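PDB 5A29: exopolygalacturonate lyase from Vibrio vulnificus, which probably cleaves pectate (polygalacturonate) by metal-assisted beta-elimination, apparently acting from a chain end as a family 2 polysaccharide lyase. Local coordinates for residues 211-216 / 263-268; 369-374 / 433-438; 109-114 / 166-171; 423-428 / 476-481. One frame throughout, in Å; residues are numbered along the deposited sequence.

Interaction 1. Residues 211-216 / 263-268; sequences PIPASL and GQYLMT
Tyr265 reaches out of helix 259-272 to hold the proline-rich loop around Ile212, Pro213 and Ala214, a surface contact in which Tyr265 alone represents the helix. Its hydroxyl gives a hydrogen bond of 2.9 Å from OH to Ala214 O, approaching from above the carbonyl plane, 39° out of it. The ring lies beneath the proline: Pro213 CD sits over the ring centre in a CH-pi contact, 4.2 Å from the centroid of the Tyr265 ring. Further back, Ile212 CG2 meets Tyr265 CD1 at 3.6 Å; with chi1 at -61° this methyl is the branch opposite the backbone N of Ile212. Ring face and hydroxyl are thus engaged together, which should restrict how the side chain can rotate. Gln189 NE2 also donates to Ala214 O, while Ser215 OG bonds to Gln269, one turn along the helix. Ile212 and Pro213 extend the contact over Trp262, and on the inward side of the same helix Leu266 and Met267 pack against helix 234-250.

Interaction 2. Residues 369-374 / 433-438; sequences LAYNPE and WQLAAN
Pro373 O is gripped twice from helix 430-442: Asn438 ND2 donates to it at 3.0 Å, and His442 NE2, one turn further on, is also hydrogen-bonded to it. The Asn438 bond is moderately bent, with an N-H...O angle of 153°, and Pro373 O lies close to the amide plane. The other end of the same amide is used as well. Tyr371 OH donates to Asn438 OD1 at 2.7 Å, in the carbonyl plane and on a lone pair, so the two bonds fix which way round the amide stands. Asn438 extends from the helix with CG opposite its backbone N (chi1 -175°), which carries the amide across to the tyrosine and the proline. Its plane stands 84° from that of the Tyr371 ring, almost perpendicular. One face of that ring takes Leu435 CD1, a CH-pi contact 3.7 Å from the Tyr371 ring centroid and displaced toward the CD2-CE2 side. The loop is shaped from within too: Asn372 OD1 accepts from Glu374 N at 3.0 Å, closing an Asx turn. Tyr371 and Asn372 follow directly on helix 353-370 and pair, weakly, with strand 377-378. Together these features describe a short, weakly paired beta hairpin at a helix end, pinned to a neighbouring helix through an asparagine amide that uses both its oxygen and its nitrogen.

Interaction 3. Residues 109-114 / 166-171; sequences EAVRIT and YHVDPH
Val111 and Val168 mark the closest backbone approach, their CA atoms 6.2 Å apart where the middle of helix 105-120 meets the last turn of helix 162-168. The packing is all van der Waals, with no hydrogen bond between the two segments. Val168 points at the partner helix and spreads its two methyls over it: CG1 touches Thr114 CG2 at 3.9 Å, and Val168 CG2 lies 4.0 Å from Val111 CG2. The threonine turns its methyl to the valine because chi1 of -64° sets CG2 opposite the backbone N; its hydroxyl instead bonds back to Ala110 O at 2.9 Å. Val111 CG2 also borders the edge of the His167 ring, near its plane, 4.2 Å from His167 NE2. On the far side of helix 105-120, Arg112 holds Glu109 side-on through NE and NH2, and Arg48 adds a second salt bridge to that carboxylate. Directly after Val168 the chain breaks its helix at Asp169, whose OD1 accepts from Ala172 N: an N-cap that starts helix 170-184 straight after helix 162-168.

Interaction 4. Residues 423-428 / 476-481; sequences AYRLQA and LYQITQ. With EDO (1,2-ethanediol), chain F.
With CG opposite its backbone N (chi1 -173°), Tyr424 carries its ring from helix 417-426 toward Ile479, whose chi1 of -65° places CG2 opposite its own backbone N and facing that ring. This is helix-to-helix packing near the C-terminal ends of helices 417-426 and 467-480, consistent with the (alpha/alpha)7 barrel of polysaccharide lyase family 2. Ile479 CG2 comes in at the ring edge, near its plane, 3.7 Å from Tyr424 CE1. The other branch of the isoleucine turns to the arginine, with Ile479 CG1 3.7 Å from Arg425 CB, so one side chain wedges between two neighbours. Beyond it, the Arg425 chain bends and brings one face of its guanidinium under the Gln478 amide, the two planes 25° apart. That is contact without a hydrogen bond; the charge is answered by salt bridges of Arg425 NE with Glu475 and NH1 with Glu348. Trp433 of helix 430-442 meets the Tyr424 ring at an incline. A 1,2-ethanediol, probably from the crystallisation liquor, places its O2 3.1 Å from Gln478 OE1.

Overall arrangement
Along the chain, interaction 3 comes first, then interaction 1, and after both the segments of interactions 2 and 4 alternate. Those last two form a continuous patch: their centres are about 17 Å apart, helices 417-426 and 430-442 follow each other, and Trp433 CZ3 rests 3.7 Å from Leu476 CD2. Interaction 3 lies across the molecule, its centre about 42 Å from that of interaction 2 and on the opposite side of the chain's centre. The centre of interaction 1 is about 31 to 33 Å from the centres of the others. The contacts thus tie together separate peripheral parts of the helical fold, only interactions 2 and 4 touching directly, and none forms part of the manganese or tartrate sites.

Interaction 1. Residues 211-216 / 263-268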
loop_
_atom_site.group_PDB
_atom_site.type_symbol
_atom_site.label_atom_id
_atom_site.label_comp_id
_atom_site.label_asym_id
_atom_site.label_seq_id
_atom_site.Cartn_x
_atom_site.Cartn_y
_atom_site.Cartn_z
ATOM N N PRO A 211 23.979 -14.003 -9.264
ATOM C CA PRO A 211 23.256 -15.214 -9.579
ATOM C C PRO A 211 22.224 -15.507 -8.456
ATOM O O PRO A 211 22.483 -15.234 -7.280
ATOM C CB PRO A 211 24.374 -16.308 -9.567
ATOM C CG PRO A 211 25.449 -15.716 -8.680
ATOM C CD PRO A 211 25.435 -14.257 -9.032
ATOM N N ILE A 212 21.141 -16.175 -8.819
ATOM C CA ILE A 212 20.023 -16.482 -7.893
ATOM C C ILE A 212 20.527 -17.593 -6.990
ATOM O O ILE A 212 20.938 -18.640 -7.504
ATOM C CB ILE A 212 18.812 -16.976 -8.732
ATOM C CG1 ILE A 212 18.342 -15.893 -9.722
ATOM C CG2 ILE A 212 17.671 -17.538 -7.856
ATOM C CD1 ILE A 212 18.021 -14.561 -9.047
ATOM N N PRO A 213 20.445 -17.418 -5.666
ATOM C CA PRO A 213 20.914 -18.458 -4.710
ATOM C C PRO A 213 19.894 -19.582 -4.460
ATOM O O PRO A 213 18.775 -19.548 -4.960
ATOM C CB PRO A 213 21.115 -17.653 -3.421
ATOM C CG PRO A 213 19.995 -16.610 -3.500
ATOM C CD PRO A 213 19.880 -16.226 -4.960
ATOM N N ALA A 214 20.246 -20.593 -3.668
ATOM C CA ALA A 214 19.265 -21.619 -3.247
ATOM C C ALA A 214 18.259 -20.945 -2.246
ATOM O O ALA A 214 18.558 -19.887 -1.689
ATOM C CB ALA A 214 19.979 -22.780 -2.538
ATOM N N SER A 215 17.088 -21.541 -2.064
ATOM C CA SER A 215 16.176 -21.168 -1.004
ATOM C C SER A 215 16.738 -21.673 0.357
ATOM O O SER A 215 17.304 -22.771 0.410
ATOM C CB SER A 215 14.847 -21.840 -1.256
ATOM O OG SER A 215 13.951 -21.448 -0.228
ATOM N N LEU A 216 16.568 -20.880 1.426
ATOM C CA LEU A 216 16.866 -21.321 2.783
ATOM C C LEU A 216 15.713 -22.094 3.334
ATOM O O LEU A 216 15.853 -22.781 4.351
ATOM C CB LEU A 216 17.136 -20.116 3.694
ATOM C CG LEU A 216 18.321 -19.285 3.294
ATOM C CD1 LEU A 216 18.567 -18.180 4.307
ATOM C CD2 LEU A 216 19.549 -20.196 3.182
ATOM N N GLY A 263 13.227 -10.610 -8.799
ATOM C CA GLY A 263 11.788 -10.445 -8.363
ATOM C C GLY A 263 11.094 -11.776 -8.171
ATOM O O GLY A 263 10.377 -12.007 -7.135
ATOM N N GLN A 264 11.285 -12.707 -9.128
ATOM C CA GLN A 264 10.703 -14.005 -9.014
ATOM C C GLN A 264 11.255 -14.771 -7.766
ATOM O O GLN A 264 10.487 -15.427 -7.059
ATOM C CB GLN A 264 10.956 -14.847 -10.282
ATOM C CG GLN A 264 10.385 -16.234 -10.213
ATOM C CD GLN A 264 10.773 -17.065 -11.437
ATOM O OE1 GLN A 264 11.948 -17.214 -11.752
ATOM N NE2 GLN A 264 9.788 -17.628 -12.094
ATOM N N TYR A 265 12.558 -14.715 -7.554
ATOM C CA TYR A 265 13.160 -15.475 -6.401
ATOM C C TYR A 265 12.508 -14.971 -5.092
ATOM O O TYR A 265 12.089 -15.745 -4.233
ATOM C CB TYR A 265 14.657 -15.233 -6.381
ATOM C CG TYR A 265 15.318 -15.810 -5.138
ATOM C CD1 TYR A 265 15.543 -17.209 -5.031
ATOM C CD2 TYR A 265 15.598 -14.997 -4.042
ATOM C CE1 TYR A 265 16.106 -17.762 -3.863
ATOM C CE2 TYR A 265 16.139 -15.534 -2.872
ATOM C CZ TYR A 265 16.415 -16.922 -2.797
ATOM O OH TYR A 265 16.980 -17.456 -1.608
ATOM N N LEU A 266 12.507 -13.655 -4.931
ATOM C CA LEU A 266 11.990 -13.059 -3.681
ATOM C C LEU A 266 10.507 -13.372 -3.494
ATOM O O LEU A 266 10.055 -13.831 -2.433
ATOM C CB LEU A 266 12.293 -11.552 -3.671
ATOM C CG LEU A 266 11.820 -10.774 -2.427
ATOM C CD1 LEU A 266 12.367 -11.386 -1.098
ATOM C CD2 LEU A 266 12.280 -9.327 -2.540
ATOM N N MET A 267 9.705 -13.192 -4.535
ATOM C CA MET A 267 8.270 -13.546 -4.454
ATOM C C MET A 267 8.057 -15.031 -4.077
ATOM O O MET A 267 7.172 -15.398 -3.258
ATOM C CB MET A 267 7.565 -13.219 -5.776
ATOM C CG MET A 267 6.103 -13.570 -5.789
ATOM S SD MET A 267 5.269 -13.303 -7.414
ATOM C CE MET A 267 5.601 -11.604 -7.721
ATOM N N THR A 268 8.876 -15.900 -4.680
ATOM C CA THR A 268 8.760 -17.341 -4.453
ATOM C C THR A 268 9.077 -17.743 -2.998
ATOM O O THR A 268 8.536 -18.728 -2.533
ATOM C CB THR A 268 9.798 -18.052 -5.401
ATOM O OG1 THR A 268 9.275 -17.913 -6.722
ATOM C CG2 THR A 268 9.838 -19.530 -5.130
#

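Interaction 2. Residues 369-374 / 433-438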
loop_
_atom_site.group_PDB
_atom_site.type_symbol
_atom_site.label_atom_id
_atom_site.label_comp_id
_atom_site.label_asym_id
_atom_site.label_seq_id
_atom_site.Cartn_x
_atom_site.Cartn_y
_atom_site.Cartn_z
ATOM N N LEU A 369 -9.809 -20.521 6.192
ATOM C CA LEU A 369 -9.459 -20.599 7.638
ATOM C C LEU A 369 -10.026 -19.402 8.429
ATOM O O LEU A 369 -10.383 -19.554 9.579
ATOM C CB LEU A 369 -7.917 -20.525 7.789
ATOM C CG LEU A 369 -7.171 -21.702 7.133
ATOM C CD1 LEU A 369 -5.678 -21.477 7.432
ATOM C CD2 LEU A 369 -7.690 -22.972 7.788
ATOM N N ALA A 370 -10.070 -18.221 7.823
ATOM C CA ALA A 370 -10.279 -16.963 8.582
ATOM C C ALA A 370 -11.666 -16.363 8.370
ATOM O O ALA A 370 -12.123 -15.568 9.201
ATOM C CB ALA A 370 -9.250 -15.927 8.167
ATOM N N TYR A 371 -12.366 -16.727 7.288
ATOM C CA TYR A 371 -13.580 -15.958 6.957
ATOM C C TYR A 371 -14.783 -16.549 7.630
ATOM O O TYR A 371 -14.937 -17.765 7.685
ATOM C CB TYR A 371 -13.839 -15.954 5.418
ATOM C CG TYR A 371 -14.957 -15.032 4.976
ATOM C CD1 TYR A 371 -14.808 -13.620 5.077
ATOM C CD2 TYR A 371 -16.106 -15.530 4.373
ATOM C CE1 TYR A 371 -15.823 -12.766 4.655
ATOM C CE2 TYR A 371 -17.127 -14.681 3.990
ATOM C CZ TYR A 371 -16.937 -13.285 4.106
ATOM O OH TYR A 371 -17.877 -12.384 3.675
ATOM N N ASN A 372 -15.670 -15.691 8.151
ATOM C CA ASN A 372 -16.941 -16.176 8.695
ATOM C C ASN A 372 -18.098 -15.706 7.811
ATOM O O ASN A 372 -18.493 -14.528 7.857
ATOM C CB ASN A 372 -17.158 -15.568 10.088
ATOM C CG ASN A 372 -18.376 -16.145 10.798
ATOM O OD1 ASN A 372 -19.255 -16.765 10.188
ATOM N ND2 ASN A 372 -18.433 -15.928 12.132
ATOM N N PRO A 373 -18.687 -16.621 7.050
ATOM C CA PRO A 373 -19.687 -16.192 6.067
ATOM C C PRO A 373 -21.012 -15.804 6.727
ATOM O O PRO A 373 -21.833 -15.213 6.096
ATOM C CB PRO A 373 -19.845 -17.418 5.141
ATOM C CG PRO A 373 -19.380 -18.582 5.939
ATOM C CD PRO A 373 -18.323 -18.048 6.918
ATOM N N GLU A 374 -21.227 -16.144 7.999
ATOM C CA GLU A 374 -22.453 -15.701 8.667
ATOM C C GLU A 374 -22.494 -14.217 8.937
ATOM O O GLU A 374 -23.571 -13.639 8.922
ATOM C CB GLU A 374 -22.654 -16.450 9.957
ATOM C CG GLU A 374 -22.723 -17.926 9.702
ATOM C CD GLU A 374 -23.199 -18.667 10.922
ATOM O OE1 GLU A 374 -22.449 -18.678 11.922
ATOM O OE2 GLU A 374 -24.322 -19.221 10.896
ATOM N N TRP A 433 -16.206 -16.429 -6.529
ATOM C CA TRP A 433 -17.500 -15.798 -6.725
ATOM C C TRP A 433 -18.364 -15.868 -5.437
ATOM O O TRP A 433 -18.969 -14.860 -5.030
ATOM C CB TRP A 433 -18.297 -16.399 -7.953
ATOM C CG TRP A 433 -19.601 -15.642 -8.126
ATOM C CD1 TRP A 433 -20.847 -15.947 -7.637
ATOM C CD2 TRP A 433 -19.726 -14.408 -8.815
ATOM N NE1 TRP A 433 -21.741 -14.951 -7.996
ATOM C CE2 TRP A 433 -21.078 -14.015 -8.743
ATOM C CE3 TRP A 433 -18.811 -13.619 -9.560
ATOM C CZ2 TRP A 433 -21.566 -12.783 -9.320
ATOM C CZ3 TRP A 433 -19.312 -12.388 -10.159
ATOM C CH2 TRP A 433 -20.649 -12.013 -10.023
ATOM N N GLN A 434 -18.455 -17.038 -4.783
ATOM C CA GLN A 434 -19.266 -17.166 -3.588
ATOM C C GLN A 434 -18.734 -16.229 -2.457
ATOM O O GLN A 434 -19.533 -15.638 -1.710
ATOM C CB GLN A 434 -19.208 -18.600 -3.036
ATOM C CG GLN A 434 -20.011 -19.575 -3.928
ATOM C CD GLN A 434 -21.478 -19.184 -3.912
ATOM O OE1 GLN A 434 -22.031 -19.088 -2.847
ATOM N NE2 GLN A 434 -22.064 -18.826 -5.071
ATOM N N LEU A 435 -17.442 -16.078 -2.386
ATOM C CA LEU A 435 -16.846 -15.219 -1.331
ATOM C C LEU A 435 -17.241 -13.746 -1.665
ATOM O O LEU A 435 -17.659 -12.976 -0.774
ATOM C CB LEU A 435 -15.340 -15.405 -1.402
ATOM C CG LEU A 435 -14.559 -14.667 -0.351
ATOM C CD1 LEU A 435 -15.107 -15.065 1.007
ATOM C CD2 LEU A 435 -13.063 -14.986 -0.465
ATOM N N ALA A 436 -17.122 -13.355 -2.945
ATOM C CA ALA A 436 -17.435 -11.958 -3.310
ATOM C C ALA A 436 -18.929 -11.686 -3.060
ATOM O O ALA A 436 -19.301 -10.587 -2.584
ATOM C CB ALA A 436 -17.084 -11.676 -4.780
ATOM N N ALA A 437 -19.810 -12.626 -3.406
ATOM C CA ALA A 437 -21.246 -12.445 -3.176
ATOM C C ALA A 437 -21.524 -12.314 -1.696
ATOM O O ALA A 437 -22.401 -11.493 -1.241
ATOM C CB ALA A 437 -22.086 -13.645 -3.748
ATOM N N ASN A 438 -20.824 -13.129 -0.900
ATOM C CA ASN A 438 -21.096 -13.061 0.556
ATOM C C ASN A 438 -20.553 -11.709 1.171
ATOM O O ASN A 438 -21.244 -11.044 1.942
ATOM C CB ASN A 438 -20.493 -14.311 1.284
ATOM C CG ASN A 438 -20.847 -14.357 2.771
ATOM O OD1 ASN A 438 -20.219 -13.672 3.579
ATOM N ND2 ASN A 438 -21.873 -15.099 3.123
#

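Interaction 3. Residues 109-114 / 166-171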
loop_
_atom_site.group_PDB
_atom_site.type_symbol
_atom_site.label_atom_id
_atom_site.label_comp_id
_atom_site.label_asym_id
_atom_site.label_seq_id
_atom_site.Cartn_x
_atom_site.Cartn_y
_atom_site.Cartn_z
ATOM N N GLU A 109 1.369 18.725 -16.924
ATOM C CA GLU A 109 1.742 19.312 -15.665
ATOM C C GLU A 109 2.353 18.201 -14.757
ATOM O O GLU A 109 3.304 18.475 -14.023
ATOM C CB GLU A 109 0.509 19.937 -14.969
ATOM C CG GLU A 109 0.779 20.543 -13.585
ATOM C CD GLU A 109 1.784 21.707 -13.620
ATOM O OE1 GLU A 109 2.201 22.091 -14.737
ATOM O OE2 GLU A 109 2.191 22.223 -12.547
ATOM N N ALA A 110 1.809 16.985 -14.818
ATOM C CA ALA A 110 2.436 15.827 -14.075
ATOM C C ALA A 110 3.906 15.646 -14.552
ATOM O O ALA A 110 4.840 15.505 -13.727
ATOM C CB ALA A 110 1.647 14.535 -14.342
ATOM N N VAL A 111 4.096 15.724 -15.879
ATOM C CA VAL A 111 5.473 15.663 -16.444
ATOM C C VAL A 111 6.349 16.784 -15.916
ATOM O O VAL A 111 7.449 16.544 -15.373
ATOM C CB VAL A 111 5.477 15.614 -17.973
ATOM C CG1 VAL A 111 6.933 15.711 -18.543
ATOM C CG2 VAL A 111 4.801 14.361 -18.471
ATOM N N ARG A 112 5.833 18.017 -15.955
ATOM C CA ARG A 112 6.573 19.148 -15.430
ATOM C C ARG A 112 7.025 19.037 -13.960
ATOM O O ARG A 112 8.169 19.385 -13.600
ATOM C CB ARG A 112 5.759 20.467 -15.653
ATOM C CG ARG A 112 6.588 21.747 -15.470
ATOM C CD ARG A 112 5.806 23.012 -15.886
ATOM N NE ARG A 112 4.899 23.338 -14.794
ATOM C CZ ARG A 112 5.193 24.156 -13.787
ATOM N NH1 ARG A 112 6.328 24.821 -13.776
ATOM N NH2 ARG A 112 4.326 24.324 -12.794
ATOM N N ILE A 113 6.112 18.624 -13.089
ATOM C CA ILE A 113 6.435 18.402 -11.670
ATOM C C ILE A 113 7.527 17.302 -11.551
ATOM O O ILE A 113 8.495 17.403 -10.760
ATOM C CB ILE A 113 5.183 17.887 -10.929
ATOM C CG1 ILE A 113 4.134 19.041 -10.851
ATOM C CG2 ILE A 113 5.600 17.393 -9.528
ATOM C CD1 ILE A 113 2.701 18.606 -10.553
ATOM N N THR A 114 7.274 16.203 -12.236
ATOM C CA THR A 114 8.107 15.006 -12.098
ATOM C C THR A 114 9.520 15.304 -12.622
ATOM O O THR A 114 10.529 14.958 -11.968
ATOM C CB THR A 114 7.452 13.827 -12.799
ATOM O OG1 THR A 114 6.191 13.561 -12.110
ATOM C CG2 THR A 114 8.312 12.575 -12.695
ATOM N N TYR A 166 9.153 6.395 -15.539
ATOM C CA TYR A 166 10.013 5.875 -16.617
ATOM C C TYR A 166 9.779 6.725 -17.895
ATOM O O TYR A 166 10.704 7.061 -18.637
ATOM C CB TYR A 166 9.676 4.401 -16.906
ATOM C CG TYR A 166 10.719 3.780 -17.812
ATOM C CD1 TYR A 166 11.931 3.334 -17.291
ATOM C CD2 TYR A 166 10.506 3.680 -19.184
ATOM C CE1 TYR A 166 12.909 2.802 -18.131
ATOM C CE2 TYR A 166 11.484 3.179 -20.035
ATOM C CZ TYR A 166 12.693 2.771 -19.494
ATOM O OH TYR A 166 13.660 2.233 -20.330
ATOM N N HIS A 167 8.525 6.978 -18.197
ATOM C CA HIS A 167 8.147 7.911 -19.240
ATOM C C HIS A 167 8.816 9.276 -19.119
ATOM O O HIS A 167 9.253 9.798 -20.122
ATOM C CB HIS A 167 6.603 8.034 -19.314
ATOM C CG HIS A 167 6.116 9.159 -20.177
ATOM N ND1 HIS A 167 5.928 9.024 -21.540
ATOM C CD2 HIS A 167 5.692 10.411 -19.862
ATOM C CE1 HIS A 167 5.439 10.156 -22.033
ATOM N NE2 HIS A 167 5.292 11.017 -21.035
ATOM N N VAL A 168 8.913 9.857 -17.929
ATOM C CA VAL A 168 9.493 11.183 -17.770
ATOM C C VAL A 168 11.030 11.108 -17.850
ATOM O O VAL A 168 11.635 11.909 -18.556
ATOM C CB VAL A 168 9.030 11.875 -16.488
ATOM C CG1 VAL A 168 9.775 13.186 -16.246
ATOM C CG2 VAL A 168 7.518 12.122 -16.513
ATOM N N ASP A 169 11.653 10.113 -17.194
ATOM C CA ASP A 169 13.108 10.029 -17.175
ATOM C C ASP A 169 13.584 8.579 -17.011
ATOM O O ASP A 169 13.758 8.123 -15.868
ATOM C CB ASP A 169 13.606 10.893 -16.022
ATOM C CG ASP A 169 15.118 11.031 -15.994
ATOM O OD1 ASP A 169 15.830 10.191 -16.622
ATOM O OD2 ASP A 169 15.576 11.943 -15.263
ATOM N N PRO A 170 13.701 7.834 -18.122
ATOM C CA PRO A 170 13.943 6.385 -18.029
ATOM C C PRO A 170 15.287 6.051 -17.352
ATOM O O PRO A 170 15.383 5.084 -16.623
ATOM C CB PRO A 170 13.938 5.919 -19.481
ATOM C CG PRO A 170 14.009 7.184 -20.329
ATOM C CD PRO A 170 13.445 8.282 -19.508
ATOM N N HIS A 171 16.270 6.926 -17.486
ATOM C CA HIS A 171 17.596 6.629 -16.977
ATOM C C HIS A 171 17.577 6.772 -15.454
ATOM O O HIS A 171 18.109 5.933 -14.721
ATOM C CB HIS A 171 18.619 7.607 -17.654
ATOM C CG HIS A 171 20.042 7.388 -17.269
ATOM N ND1 HIS A 171 20.661 8.098 -16.255
ATOM C CD2 HIS A 171 20.987 6.557 -17.778
ATOM C CE1 HIS A 171 21.920 7.703 -16.146
ATOM N NE2 HIS A 171 22.139 6.759 -17.047
#

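Interaction 4. Residues 423-428 / 476-481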
loop_
_atom_site.group_PDB
_atom_site.type_symbol
_atom_site.label_atom_id
_atom_site.label_comp_id
_atom_site.label_asym_id
_atom_site.label_seq_id
_atom_site.Cartn_x
_atom_site.Cartn_y
_atom_site.Cartn_z
ATOM N N ALA A 423 -8.964 -11.213 -8.961
ATOM C CA ALA A 423 -8.511 -12.588 -9.135
ATOM C C ALA A 423 -9.586 -13.286 -9.983
ATOM O O ALA A 423 -9.248 -14.081 -10.870
ATOM C CB ALA A 423 -8.396 -13.271 -7.743
ATOM N N TYR A 424 -10.860 -13.152 -9.628
ATOM C CA TYR A 424 -11.966 -13.769 -10.403
ATOM C C TYR A 424 -11.909 -13.354 -11.875
ATOM O O TYR A 424 -12.103 -14.198 -12.798
ATOM C CB TYR A 424 -13.351 -13.447 -9.809
ATOM C CG TYR A 424 -14.421 -14.231 -10.517
ATOM C CD1 TYR A 424 -15.021 -13.730 -11.720
ATOM C CD2 TYR A 424 -14.804 -15.499 -10.069
ATOM C CE1 TYR A 424 -15.998 -14.496 -12.393
ATOM C CE2 TYR A 424 -15.754 -16.283 -10.763
ATOM C CZ TYR A 424 -16.334 -15.765 -11.924
ATOM O OH TYR A 424 -17.258 -16.500 -12.604
ATOM N N ARG A 425 -11.681 -12.067 -12.112
ATOM C CA ARG A 425 -11.617 -11.592 -13.502
ATOM C C ARG A 425 -10.451 -12.281 -14.268
ATOM O O ARG A 425 -10.547 -12.495 -15.480
ATOM C CB ARG A 425 -11.411 -10.070 -13.554
ATOM C CG ARG A 425 -11.392 -9.534 -14.995
ATOM C CD ARG A 425 -11.408 -8.010 -15.126
ATOM N NE ARG A 425 -10.391 -7.394 -14.296
ATOM C CZ ARG A 425 -9.121 -7.206 -14.691
ATOM N NH1 ARG A 425 -8.741 -7.634 -15.902
ATOM N NH2 ARG A 425 -8.216 -6.629 -13.881
ATOM N N LEU A 426 -9.378 -12.657 -13.580
ATOM C CA LEU A 426 -8.299 -13.422 -14.224
ATOM C C LEU A 426 -8.542 -14.935 -14.316
ATOM O O LEU A 426 -7.979 -15.590 -15.222
ATOM C CB LEU A 426 -6.948 -13.149 -13.540
ATOM C CG LEU A 426 -6.463 -11.697 -13.459
ATOM C CD1 LEU A 426 -5.080 -11.735 -12.794
ATOM C CD2 LEU A 426 -6.422 -11.042 -14.861
ATOM N N GLN A 427 -9.193 -15.515 -13.314
ATOM C CA GLN A 427 -9.376 -16.975 -13.200
ATOM C C GLN A 427 -10.736 -17.141 -12.560
ATOM O O GLN A 427 -10.840 -16.984 -11.368
ATOM C CB GLN A 427 -8.274 -17.569 -12.293
ATOM C CG GLN A 427 -8.330 -19.083 -12.032
ATOM C CD GLN A 427 -7.132 -19.585 -11.194
ATOM O OE1 GLN A 427 -6.010 -19.092 -11.308
ATOM N NE2 GLN A 427 -7.382 -20.566 -10.342
ATOM N N ALA A 428 -11.765 -17.507 -13.338
ATOM C CA ALA A 428 -13.157 -17.599 -12.855
ATOM C C ALA A 428 -13.507 -18.721 -11.830
ATOM O O ALA A 428 -14.362 -19.594 -12.061
ATOM C CB ALA A 428 -14.095 -17.684 -14.063
ATOM N N LEU A 476 -16.668 -5.574 -11.244
ATOM C CA LEU A 476 -17.745 -6.469 -11.504
ATOM C C LEU A 476 -18.439 -6.138 -12.833
ATOM O O LEU A 476 -18.913 -7.022 -13.530
ATOM C CB LEU A 476 -18.825 -6.387 -10.398
ATOM C CG LEU A 476 -18.394 -7.309 -9.238
ATOM C CD1 LEU A 476 -19.073 -6.851 -7.974
ATOM C CD2 LEU A 476 -18.843 -8.768 -9.562
ATOM N N TYR A 477 -18.519 -4.871 -13.159
ATOM C CA TYR A 477 -18.929 -4.541 -14.558
ATOM C C TYR A 477 -17.995 -5.189 -15.622
ATOM O O TYR A 477 -18.514 -5.760 -16.604
ATOM C CB TYR A 477 -19.017 -3.001 -14.751
ATOM C CG TYR A 477 -19.457 -2.658 -16.140
ATOM C CD1 TYR A 477 -20.784 -2.853 -16.531
ATOM C CD2 TYR A 477 -18.519 -2.199 -17.077
ATOM C CE1 TYR A 477 -21.186 -2.610 -17.849
ATOM C CE2 TYR A 477 -18.912 -1.931 -18.407
ATOM C CZ TYR A 477 -20.234 -2.152 -18.776
ATOM O OH TYR A 477 -20.570 -1.889 -20.108
ATOM N N GLN A 478 -16.675 -5.114 -15.448
ATOM C CA GLN A 478 -15.793 -5.696 -16.477
ATOM C C GLN A 478 -16.017 -7.203 -16.547
ATOM O O GLN A 478 -16.027 -7.793 -17.653
ATOM C CB GLN A 478 -14.337 -5.405 -16.233
ATOM C CG GLN A 478 -13.960 -3.955 -16.475
ATOM C CD GLN A 478 -12.473 -3.764 -16.261
ATOM O OE1 GLN A 478 -12.054 -3.005 -15.398
ATOM N NE2 GLN A 478 -11.662 -4.531 -16.995
ATOM N N ILE A 479 -16.249 -7.805 -15.370
ATOM C CA ILE A 479 -16.537 -9.254 -15.304
ATOM C C ILE A 479 -17.842 -9.660 -16.006
ATOM O O ILE A 479 -17.878 -10.644 -16.794
ATOM C CB ILE A 479 -16.524 -9.764 -13.840
ATOM C CG1 ILE A 479 -15.107 -9.624 -13.299
ATOM C CG2 ILE A 479 -17.059 -11.209 -13.772
ATOM C CD1 ILE A 479 -15.024 -9.814 -11.761
ATOM N N THR A 480 -18.935 -9.015 -15.629
ATOM C CA THR A 480 -20.266 -9.525 -15.907
ATOM C C THR A 480 -20.857 -8.785 -17.133
ATOM O O THR A 480 -21.833 -9.224 -17.694
ATOM C CB THR A 480 -21.213 -9.258 -14.737
ATOM O OG1 THR A 480 -21.379 -7.836 -14.557
ATOM C CG2 THR A 480 -20.730 -9.947 -13.424
ATOM N N GLN A 481 -20.292 -7.634 -17.476
ATOM C CA GLN A 481 -20.934 -6.708 -18.450
ATOM C C GLN A 481 -22.388 -6.280 -18.077
ATOM O O GLN A 481 -23.143 -5.867 -18.970
ATOM C CB GLN A 481 -20.848 -7.281 -19.897
ATOM C CG GLN A 481 -19.410 -7.524 -20.348
ATOM C CD GLN A 481 -18.659 -6.239 -20.569
ATOM O OE1 GLN A 481 -17.761 -5.863 -19.797
ATOM N NE2 GLN A 481 -19.046 -5.527 -21.580
HETATM C C1 EDO F . -11.315 -0.894 -10.878
HETATM O O1 EDO F . -10.567 -1.787 -10.062
HETATM C C2 EDO F . -10.518 -0.658 -12.161
HETATM O O2 EDO F . -10.549 -1.874 -12.922
#